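Local structure of putative HTH-type transcriptional regulator YwnA (Bacillus subtilis subsp. subtilis, 1XD7) at residues V10-L15 against L74-A79; I14-S19 against K125-V130; D51-R56 against A62-D67. The protein probably binds DNA as a winged-helix transcriptional regulator of the Rrf2 family. All blocks are in the same frame, centred on the assembly; numbering follows the deposited sequence.

Overall arrangement
Helix 7-19 is the common element. Its segment 10-15 meets helix 73-80 in interaction 1, and its overlapping segment 14-19 meets the short helix 127-130 in interaction 2; the centres of these two contacts lie about 9 Å apart, and I12 CG2 reaches V130 CG2 at 4.1 Å. Interaction 3 joins the two strands of the wing hairpin, with its centre about 13 Å from that of interaction 1 and about 12 Å from that of interaction 2. L15, shared by interactions 1 and 2, packs on L53 and L64 of the hairpin, as does I18. The predicted DNA-binding helix-turn-helix, residues 26-49, precedes the hairpin by a short loop, and I14 packs on its helix 37-49.

Interaction 1 (V10-L15 against L74-A79); sequences VAIHIL and LEVYRA
In the helical core of the winged-helix domain, V76 of helix 73-80 faces A11, I12 and L15 of helix 7-19. The two short segments approach to 10.5 Å between their axes, with an angle of 116° between their N-to-C directions, so they meet over a small patch: 127 Å² is buried in total, and V76 supplies more than half of it. A11 and L15, one helical turn apart, both direct their CB atoms at helix 73-80.

Both methyls of V76 take part. CG1 lies anti to the backbone N (chi1 -180°) and meets the methyl of A11, with V76 CG1 to A11 CB at 3.7 Å. The same branch meets the end of I12, whose CD1 stands 4.1 Å from V76 CG1; the two side chains run at a slant to each other. The turn about CB-CG1 of I12 (chi2 -64°) swings CD1 toward the valine. L15 meets the valine tip to tip, its CD1 lying 4.0 Å from V76 CG2 and almost as near CG1.

L107 of the second subunit also packs on I12, and I71 of the same chain lies against V76.

All four touching residues are buried and every atom in the contact is carbon, which leaves no donor or acceptor to be satisfied here. The cohesion must therefore come from van der Waals contact and exclusion of water: this patch contributes shape fit and no directional bond.

Interaction 2 (I14-S19 against K125-V130); sequences ILSLIS and KSLKDV
L127, the first residue of the short helix 127-130, sends its side chain onto L15, S16 and S19 of helix 7-19. Its CB points toward that helix, and CG continues outward anti to the backbone N (chi1 -159°), leaving the contact to be made by the forked end. CD1 takes one side of the fork: it lies 4.2 Å from L15 CB, so it touches the root of that leucine rather than its branches. S19 OG is the other neighbour of L127 CD1, at 3.8 Å, although the modelled place of this hydroxyl is doubtful. The second methyl, CD2, turns to S16, where L127 CD2 and S16 OG are 4.1 Å apart. These are van der Waals contacts. The polar need of S16 OG is met on its own helix, by a hydrogen bond to I12 O one turn back.

The start of the short helix is fixed just upstream. S126 occupies the N-cap position, and D129 N donates to S126 OG over 2.7 Å with an N-H...O angle of 159°, a nearly straight capping bond that ties down the turn carrying L127. Backbone hydrogen bonds between L127 and I71 and between K128 and P68 attach the same turn to the segment after the wing, while L64 and P68 also pack on L127.

I103 of the second subunit packs on S16 and A106 of the second subunit on V130. A short C-terminal helix thus returns from the long helix 98-122 to helix 7-19 of its own chain with the partner subunit alongside, consistent with the dimeric winged-helix architecture of Rrf2-type regulators.

Interaction 3 (D51-R56 against A62-D67); sequences DILTSR and ASLKKD
Strands 53-54 and 63-64 pair antiparallel: T54 and S63 form the hydrogen-bonded pair, with T54 N to S63 O at 2.8 Å and S63 N to T54 O at 2.9 Å, both nearly along the C=O axis, and L53 with L64 the non-hydrogen-bonded one. Beyond the strands, K65 N donates to I52 O over 2.9 Å from above the carbonyl plane (36° out of it), which extends the pairing toward the helix 37-49 end of the hairpin.

L53 and L64 diverge at their CB atoms, yet their ends converge: L53 CD2 lies 3.5 Å from L64 CD2. L15 and I18 of helix 7-19 pack on both leucines, which fastens the hairpin to the core. T54 and S63 put their side chains on a common face of the sheet. There T54 CG2 comes within 3.7 Å of S63 OG, both atoms sitting in the crowded position between backbone N and carbonyl carbon. Toward the connecting loop, A62 CB lies beside S55 and close to T54 O (2.9 Å).

K65 slants across D51, its CD and CE passing the aspartate. The turn about CD-CE (chi4 66°) leaves CE 2.9 Å and NZ 3.3 Å from D51 OD2, a rather long salt bridge between two exposed residues and thus probably softened by solvent. D51, with positive phi, is the C-prime residue of a Schellman motif that ends helix 37-49, so the ion pair links that helix end to the residue following strand 63-64.

A short two-stranded hairpin, one short loop after the last helix of the predicted helix-turn-helix and with its leucines on the core, is the wing of a winged-helix fold.

Interaction 1 (V10-L15 against L74-A79)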
loop_
_atom_site.group_PDB
_atom_site.type_symbol
_atom_site.label_atom_id
_atom_site.label_comp_id
_atom_site.label_asym_id
_atom_site.label_seq_id
_atom_site.Cartn_x
_atom_site.Cartn_y
_atom_site.Cartn_z
ATOM N N VAL A 10 1.153 -14.084 4.519
ATOM C CA VAL A 10 1.016 -15.151 5.505
ATOM C C VAL A 10 -0.296 -15.897 5.298
ATOM O O VAL A 10 -0.358 -17.125 5.452
ATOM C CB VAL A 10 1.121 -14.589 6.955
ATOM C CG1 VAL A 10 0.642 -15.599 7.962
ATOM C CG2 VAL A 10 2.577 -14.223 7.253
ATOM N N ALA A 11 -1.347 -15.172 4.932
ATOM C CA ALA A 11 -2.616 -15.846 4.714
ATOM C C ALA A 11 -2.514 -16.761 3.491
ATOM O O ALA A 11 -3.132 -17.817 3.455
ATOM C CB ALA A 11 -3.736 -14.835 4.535
ATOM N N ILE A 12 -1.722 -16.358 2.501
ATOM C CA ILE A 12 -1.545 -17.157 1.289
ATOM C C ILE A 12 -0.756 -18.456 1.553
ATOM O O ILE A 12 -1.168 -19.541 1.117
ATOM C CB ILE A 12 -0.831 -16.345 0.186
ATOM C CG1 ILE A 12 -1.610 -15.060 -0.110
ATOM C CG2 ILE A 12 -0.743 -17.167 -1.079
ATOM C CD1 ILE A 12 -2.988 -15.297 -0.687
ATOM N N HIS A 13 0.369 -18.359 2.256
ATOM C CA HIS A 13 1.144 -19.561 2.579
ATOM C C HIS A 13 0.241 -20.548 3.277
ATOM O O HIS A 13 0.197 -21.734 2.942
ATOM C CB HIS A 13 2.298 -19.228 3.517
ATOM C CG HIS A 13 3.486 -18.673 2.819
ATOM N ND1 HIS A 13 4.329 -19.454 2.064
ATOM C CD2 HIS A 13 3.941 -17.405 2.698
ATOM C CE1 HIS A 13 5.255 -18.692 1.505
ATOM N NE2 HIS A 13 5.040 -17.441 1.873
ATOM N N ILE A 14 -0.490 -20.039 4.256
ATOM C CA ILE A 14 -1.386 -20.870 5.031
ATOM C C ILE A 14 -2.367 -21.574 4.113
ATOM O O ILE A 14 -2.522 -22.797 4.174
ATOM C CB ILE A 14 -2.142 -20.016 6.057
ATOM C CG1 ILE A 14 -1.154 -19.500 7.101
ATOM C CG2 ILE A 14 -3.235 -20.805 6.701
ATOM C CD1 ILE A 14 -1.753 -18.514 8.097
ATOM N N LEU A 15 -3.033 -20.805 3.260
ATOM C CA LEU A 15 -4.002 -21.398 2.357
ATOM C C LEU A 15 -3.367 -22.392 1.406
ATOM O O LEU A 15 -3.951 -23.424 1.122
ATOM C CB LEU A 15 -4.717 -20.309 1.572
ATOM C CG LEU A 15 -5.630 -19.474 2.467
ATOM C CD1 LEU A 15 -6.191 -18.301 1.682
ATOM C CD2 LEU A 15 -6.747 -20.343 3.010
ATOM N N LEU A 74 -7.868 -10.792 -3.599
ATOM C CA LEU A 74 -8.625 -9.688 -3.026
ATOM C C LEU A 74 -9.549 -10.269 -1.957
ATOM O O LEU A 74 -9.652 -9.737 -0.851
ATOM C CB LEU A 74 -9.429 -8.986 -4.130
ATOM C CG LEU A 74 -10.379 -7.813 -3.829
ATOM C CD1 LEU A 74 -11.674 -8.350 -3.282
ATOM C CD2 LEU A 74 -9.740 -6.830 -2.870
ATOM N N GLU A 75 -10.193 -11.384 -2.286
ATOM C CA GLU A 75 -11.101 -12.065 -1.359
ATOM C C GLU A 75 -10.357 -12.401 -0.065
ATOM O O GLU A 75 -10.913 -12.289 1.031
ATOM C CB GLU A 75 -11.637 -13.347 -2.013
ATOM C CG GLU A 75 -12.678 -14.129 -1.213
ATOM C CD GLU A 75 -13.433 -15.146 -2.079
ATOM O OE1 GLU A 75 -13.161 -15.231 -3.297
ATOM O OE2 GLU A 75 -14.311 -15.861 -1.551
ATOM N N VAL A 76 -9.096 -12.807 -0.201
ATOM C CA VAL A 76 -8.270 -13.156 0.950
ATOM C C VAL A 76 -7.927 -11.904 1.732
ATOM O O VAL A 76 -7.983 -11.882 2.962
ATOM C CB VAL A 76 -6.934 -13.801 0.520
ATOM C CG1 VAL A 76 -6.115 -14.149 1.750
ATOM C CG2 VAL A 76 -7.190 -15.030 -0.322
ATOM N N TYR A 77 -7.549 -10.871 0.994
ATOM C CA TYR A 77 -7.180 -9.588 1.560
ATOM C C TYR A 77 -8.185 -9.057 2.578
ATOM O O TYR A 77 -7.844 -8.836 3.733
ATOM C CB TYR A 77 -7.023 -8.571 0.439
ATOM C CG TYR A 77 -6.646 -7.182 0.910
ATOM C CD1 TYR A 77 -5.382 -6.918 1.440
ATOM C CD2 TYR A 77 -7.546 -6.120 0.793
ATOM C CE1 TYR A 77 -5.020 -5.623 1.836
ATOM C CE2 TYR A 77 -7.195 -4.821 1.186
ATOM C CZ TYR A 77 -5.932 -4.578 1.703
ATOM O OH TYR A 77 -5.578 -3.290 2.062
ATOM N N ARG A 78 -9.420 -8.843 2.141
ATOM C CA ARG A 78 -10.458 -8.322 3.023
ATOM C C ARG A 78 -10.592 -9.128 4.298
ATOM O O ARG A 78 -10.689 -8.565 5.386
ATOM C CB ARG A 78 -11.810 -8.284 2.313
ATOM C CG ARG A 78 -12.308 -6.876 1.993
ATOM C CD ARG A 78 -13.796 -6.902 1.654
ATOM N NE ARG A 78 -14.684 -6.591 2.781
ATOM C CZ ARG A 78 -14.634 -7.152 3.991
ATOM N NH1 ARG A 78 -13.726 -8.074 4.279
ATOM N NH2 ARG A 78 -15.511 -6.793 4.921
ATOM N N ALA A 79 -10.596 -10.450 4.168
ATOM C CA ALA A 79 -10.721 -11.319 5.329
ATOM C C ALA A 79 -9.647 -11.046 6.374
ATOM O O ALA A 79 -9.900 -11.190 7.561
ATOM C CB ALA A 79 -10.672 -12.772 4.902
#

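Interaction 2 (I14-S19 against K125-V130)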
loop_
_atom_site.group_PDB
_atom_site.type_symbol
_atom_site.label_atom_id
_atom_site.label_comp_id
_atom_site.label_asym_id
_atom_site.label_seq_id
_atom_site.Cartn_x
_atom_site.Cartn_y
_atom_site.Cartn_z
ATOM N N ILE A 14 -0.490 -20.039 4.256
ATOM C CA ILE A 14 -1.386 -20.870 5.031
ATOM C C ILE A 14 -2.367 -21.574 4.113
ATOM O O ILE A 14 -2.522 -22.797 4.174
ATOM C CB ILE A 14 -2.142 -20.016 6.057
ATOM C CG1 ILE A 14 -1.154 -19.500 7.101
ATOM C CG2 ILE A 14 -3.235 -20.805 6.701
ATOM C CD1 ILE A 14 -1.753 -18.514 8.097
ATOM N N LEU A 15 -3.033 -20.805 3.260
ATOM C CA LEU A 15 -4.002 -21.398 2.357
ATOM C C LEU A 15 -3.367 -22.392 1.406
ATOM O O LEU A 15 -3.951 -23.424 1.122
ATOM C CB LEU A 15 -4.717 -20.309 1.572
ATOM C CG LEU A 15 -5.630 -19.474 2.467
ATOM C CD1 LEU A 15 -6.191 -18.301 1.682
ATOM C CD2 LEU A 15 -6.747 -20.343 3.010
ATOM N N SER A 16 -2.178 -22.081 0.905
ATOM C CA SER A 16 -1.492 -22.992 -0.006
ATOM C C SER A 16 -1.351 -24.379 0.602
ATOM O O SER A 16 -1.785 -25.366 0.030
ATOM C CB SER A 16 -0.110 -22.456 -0.350
ATOM O OG SER A 16 -0.228 -21.265 -1.102
ATOM N N LEU A 17 -0.748 -24.446 1.779
ATOM C CA LEU A 17 -0.559 -25.723 2.446
ATOM C C LEU A 17 -1.888 -26.389 2.722
ATOM O O LEU A 17 -2.012 -27.615 2.608
ATOM C CB LEU A 17 0.193 -25.534 3.759
ATOM C CG LEU A 17 1.489 -24.743 3.617
ATOM C CD1 LEU A 17 2.123 -24.558 4.983
ATOM C CD2 LEU A 17 2.423 -25.469 2.675
ATOM N N ILE A 18 -2.886 -25.596 3.097
ATOM C CA ILE A 18 -4.181 -26.186 3.377
ATOM C C ILE A 18 -4.703 -26.760 2.088
ATOM O O ILE A 18 -5.476 -27.710 2.107
ATOM C CB ILE A 18 -5.182 -25.168 3.945
ATOM C CG1 ILE A 18 -4.767 -24.797 5.365
ATOM C CG2 ILE A 18 -6.586 -25.763 3.999
ATOM C CD1 ILE A 18 -5.805 -23.987 6.141
ATOM N N SER A 19 -4.268 -26.193 0.968
ATOM C CA SER A 19 -4.708 -26.690 -0.327
ATOM C C SER A 19 -4.558 -28.200 -0.334
ATOM O O SER A 19 -5.509 -28.923 -0.610
ATOM C CB SER A 19 -3.862 -26.122 -1.467
ATOM O OG SER A 19 -4.117 -24.751 -1.690
ATOM N N LYS A 125 -6.024 -12.224 -9.795
ATOM C CA LYS A 125 -5.350 -13.474 -9.484
ATOM C C LYS A 125 -6.219 -14.357 -8.611
ATOM O O LYS A 125 -7.191 -13.895 -8.016
ATOM C CB LYS A 125 -4.036 -13.204 -8.765
ATOM C CG LYS A 125 -3.250 -12.062 -9.351
ATOM C CD LYS A 125 -3.031 -12.249 -10.830
ATOM C CE LYS A 125 -2.326 -11.036 -11.398
ATOM N NZ LYS A 125 -1.078 -10.756 -10.639
ATOM N N SER A 126 -5.862 -15.634 -8.552
ATOM C CA SER A 126 -6.576 -16.621 -7.754
ATOM C C SER A 126 -5.549 -17.356 -6.901
ATOM O O SER A 126 -4.347 -17.210 -7.095
ATOM C CB SER A 126 -7.267 -17.642 -8.656
ATOM O OG SER A 126 -6.316 -18.514 -9.253
ATOM N N LEU A 127 -6.022 -18.143 -5.957
ATOM C CA LEU A 127 -5.115 -18.901 -5.120
ATOM C C LEU A 127 -4.373 -19.854 -6.070
ATOM O O LEU A 127 -3.148 -19.983 -6.016
ATOM C CB LEU A 127 -5.907 -19.709 -4.098
ATOM C CG LEU A 127 -5.144 -20.152 -2.844
ATOM C CD1 LEU A 127 -5.785 -21.416 -2.305
ATOM C CD2 LEU A 127 -3.667 -20.366 -3.145
ATOM N N LYS A 128 -5.138 -20.497 -6.949
ATOM C CA LYS A 128 -4.572 -21.423 -7.918
ATOM C C LYS A 128 -3.496 -20.720 -8.703
ATOM O O LYS A 128 -2.401 -21.242 -8.904
ATOM C CB LYS A 128 -5.641 -21.926 -8.878
ATOM C CG LYS A 128 -5.088 -22.865 -9.948
ATOM C CD LYS A 128 -6.202 -23.596 -10.696
ATOM C CE LYS A 128 -5.648 -24.597 -11.710
ATOM N NZ LYS A 128 -6.752 -25.375 -12.359
ATOM N N ASP A 129 -3.818 -19.519 -9.143
ATOM C CA ASP A 129 -2.877 -18.735 -9.898
ATOM C C ASP A 129 -1.523 -18.655 -9.240
ATOM O O ASP A 129 -0.509 -18.629 -9.933
ATOM C CB ASP A 129 -3.426 -17.336 -10.110
ATOM C CG ASP A 129 -4.242 -17.237 -11.356
ATOM O OD1 ASP A 129 -3.697 -16.770 -12.371
ATOM O OD2 ASP A 129 -5.417 -17.647 -11.334
ATOM N N VAL A 130 -1.466 -18.601 -7.914
ATOM C CA VAL A 130 -0.142 -18.529 -7.314
ATOM C C VAL A 130 0.451 -19.924 -7.157
ATOM O O VAL A 130 1.654 -20.106 -7.316
ATOM C CB VAL A 130 -0.157 -17.800 -5.955
ATOM C CG1 VAL A 130 -0.712 -16.407 -6.139
ATOM C CG2 VAL A 130 -0.973 -18.564 -4.958
#

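Interaction 3 (D51-R56 against A62-D67)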
loop_
_atom_site.group_PDB
_atom_site.type_symbol
_atom_site.label_atom_id
_atom_site.label_comp_id
_atom_site.label_asym_id
_atom_site.label_seq_id
_atom_site.Cartn_x
_atom_site.Cartn_y
_atom_site.Cartn_z
ATOM N N ASP A 51 -15.582 -17.277 5.928
ATOM C CA ASP A 51 -16.005 -18.523 5.302
ATOM C C ASP A 51 -15.149 -18.960 4.131
ATOM O O ASP A 51 -15.643 -19.520 3.163
ATOM C CB ASP A 51 -17.469 -18.457 4.878
ATOM C CG ASP A 51 -18.365 -19.257 5.804
ATOM O OD1 ASP A 51 -18.264 -19.056 7.036
ATOM O OD2 ASP A 51 -19.160 -20.086 5.311
ATOM N N ILE A 52 -13.857 -18.687 4.214
ATOM C CA ILE A 52 -12.953 -19.118 3.167
ATOM C C ILE A 52 -12.520 -20.527 3.550
ATOM O O ILE A 52 -12.230 -21.366 2.693
ATOM C CB ILE A 52 -11.713 -18.243 3.092
ATOM C CG1 ILE A 52 -12.090 -16.869 2.533
ATOM C CG2 ILE A 52 -10.665 -18.929 2.235
ATOM C CD1 ILE A 52 -10.918 -15.949 2.329
ATOM N N LEU A 53 -12.494 -20.777 4.853
ATOM C CA LEU A 53 -12.104 -22.062 5.367
ATOM C C LEU A 53 -13.190 -22.620 6.217
ATOM O O LEU A 53 -13.782 -21.910 7.032
ATOM C CB LEU A 53 -10.863 -21.952 6.227
ATOM C CG LEU A 53 -9.569 -21.702 5.479
ATOM C CD1 LEU A 53 -8.471 -21.498 6.498
ATOM C CD2 LEU A 53 -9.257 -22.876 4.558
ATOM N N THR A 54 -13.448 -23.904 6.015
ATOM C CA THR A 54 -14.433 -24.610 6.797
ATOM C C THR A 54 -13.573 -25.441 7.727
ATOM O O THR A 54 -12.421 -25.731 7.420
ATOM C CB THR A 54 -15.299 -25.536 5.936
ATOM O OG1 THR A 54 -16.321 -26.111 6.755
ATOM C CG2 THR A 54 -14.461 -26.652 5.330
ATOM N N SER A 55 -14.122 -25.813 8.868
ATOM C CA SER A 55 -13.375 -26.601 9.823
ATOM C C SER A 55 -14.273 -27.759 10.204
ATOM O O SER A 55 -15.492 -27.646 10.103
ATOM C CB SER A 55 -13.052 -25.749 11.046
ATOM O OG SER A 55 -12.086 -26.377 11.857
ATOM N N ARG A 56 -13.688 -28.877 10.615
ATOM C CA ARG A 56 -14.496 -30.029 10.999
ATOM C C ARG A 56 -13.966 -30.656 12.281
ATOM O O ARG A 56 -13.413 -31.757 12.262
ATOM C CB ARG A 56 -14.524 -31.060 9.869
ATOM C CG ARG A 56 -15.542 -32.172 10.062
ATOM C CD ARG A 56 -15.758 -32.925 8.762
ATOM N NE ARG A 56 -16.555 -34.133 8.941
ATOM C CZ ARG A 56 -16.855 -34.978 7.959
ATOM N NH1 ARG A 56 -16.424 -34.743 6.723
ATOM N NH2 ARG A 56 -17.586 -36.059 8.209
ATOM N N ALA A 62 -8.009 -27.185 9.152
ATOM C CA ALA A 62 -9.278 -27.005 8.464
ATOM C C ALA A 62 -9.051 -27.229 6.983
ATOM O O ALA A 62 -8.069 -27.850 6.580
ATOM C CB ALA A 62 -9.802 -25.600 8.697
ATOM N N SER A 63 -9.951 -26.703 6.166
ATOM C CA SER A 63 -9.802 -26.857 4.736
ATOM C C SER A 63 -10.592 -25.830 3.942
ATOM O O SER A 63 -11.496 -25.179 4.462
ATOM C CB SER A 63 -10.202 -28.275 4.340
ATOM O OG SER A 63 -11.324 -28.680 5.091
ATOM N N LEU A 64 -10.235 -25.695 2.670
ATOM C CA LEU A 64 -10.884 -24.742 1.785
ATOM C C LEU A 64 -12.361 -25.016 1.649
ATOM O O LEU A 64 -12.768 -26.156 1.451
ATOM C CB LEU A 64 -10.250 -24.781 0.396
ATOM C CG LEU A 64 -8.735 -24.608 0.347
ATOM C CD1 LEU A 64 -8.284 -24.337 -1.090
ATOM C CD2 LEU A 64 -8.335 -23.466 1.262
ATOM N N LYS A 65 -13.162 -23.966 1.757
ATOM C CA LYS A 65 -14.595 -24.124 1.612
ATOM C C LYS A 65 -14.845 -24.261 0.128
ATOM O O LYS A 65 -15.795 -24.913 -0.291
ATOM C CB LYS A 65 -15.343 -22.910 2.148
ATOM C CG LYS A 65 -16.850 -23.116 2.241
ATOM C CD LYS A 65 -17.530 -21.929 2.920
ATOM C CE LYS A 65 -18.956 -22.257 3.341
ATOM N NZ LYS A 65 -18.993 -23.303 4.406
ATOM N N LYS A 66 -13.980 -23.647 -0.670
ATOM C CA LYS A 66 -14.119 -23.727 -2.114
ATOM C C LYS A 66 -12.813 -24.030 -2.813
ATOM O O LYS A 66 -11.749 -24.085 -2.202
ATOM C CB LYS A 66 -14.695 -22.429 -2.690
ATOM C CG LYS A 66 -13.983 -21.158 -2.245
ATOM C CD LYS A 66 -14.246 -19.955 -3.174
ATOM C CE LYS A 66 -15.686 -19.855 -3.634
ATOM N NZ LYS A 66 -16.649 -20.041 -2.517
ATOM N N ASP A 67 -12.914 -24.213 -4.115
ATOM C CA ASP A 67 -11.773 -24.506 -4.940
ATOM C C ASP A 67 -10.861 -23.295 -5.134
ATOM O O ASP A 67 -11.327 -22.182 -5.377
ATOM C CB ASP A 67 -12.262 -24.998 -6.288
ATOM C CG ASP A 67 -11.139 -25.427 -7.176
ATOM O OD1 ASP A 67 -10.326 -24.564 -7.571
ATOM O OD2 ASP A 67 -11.065 -26.638 -7.473
#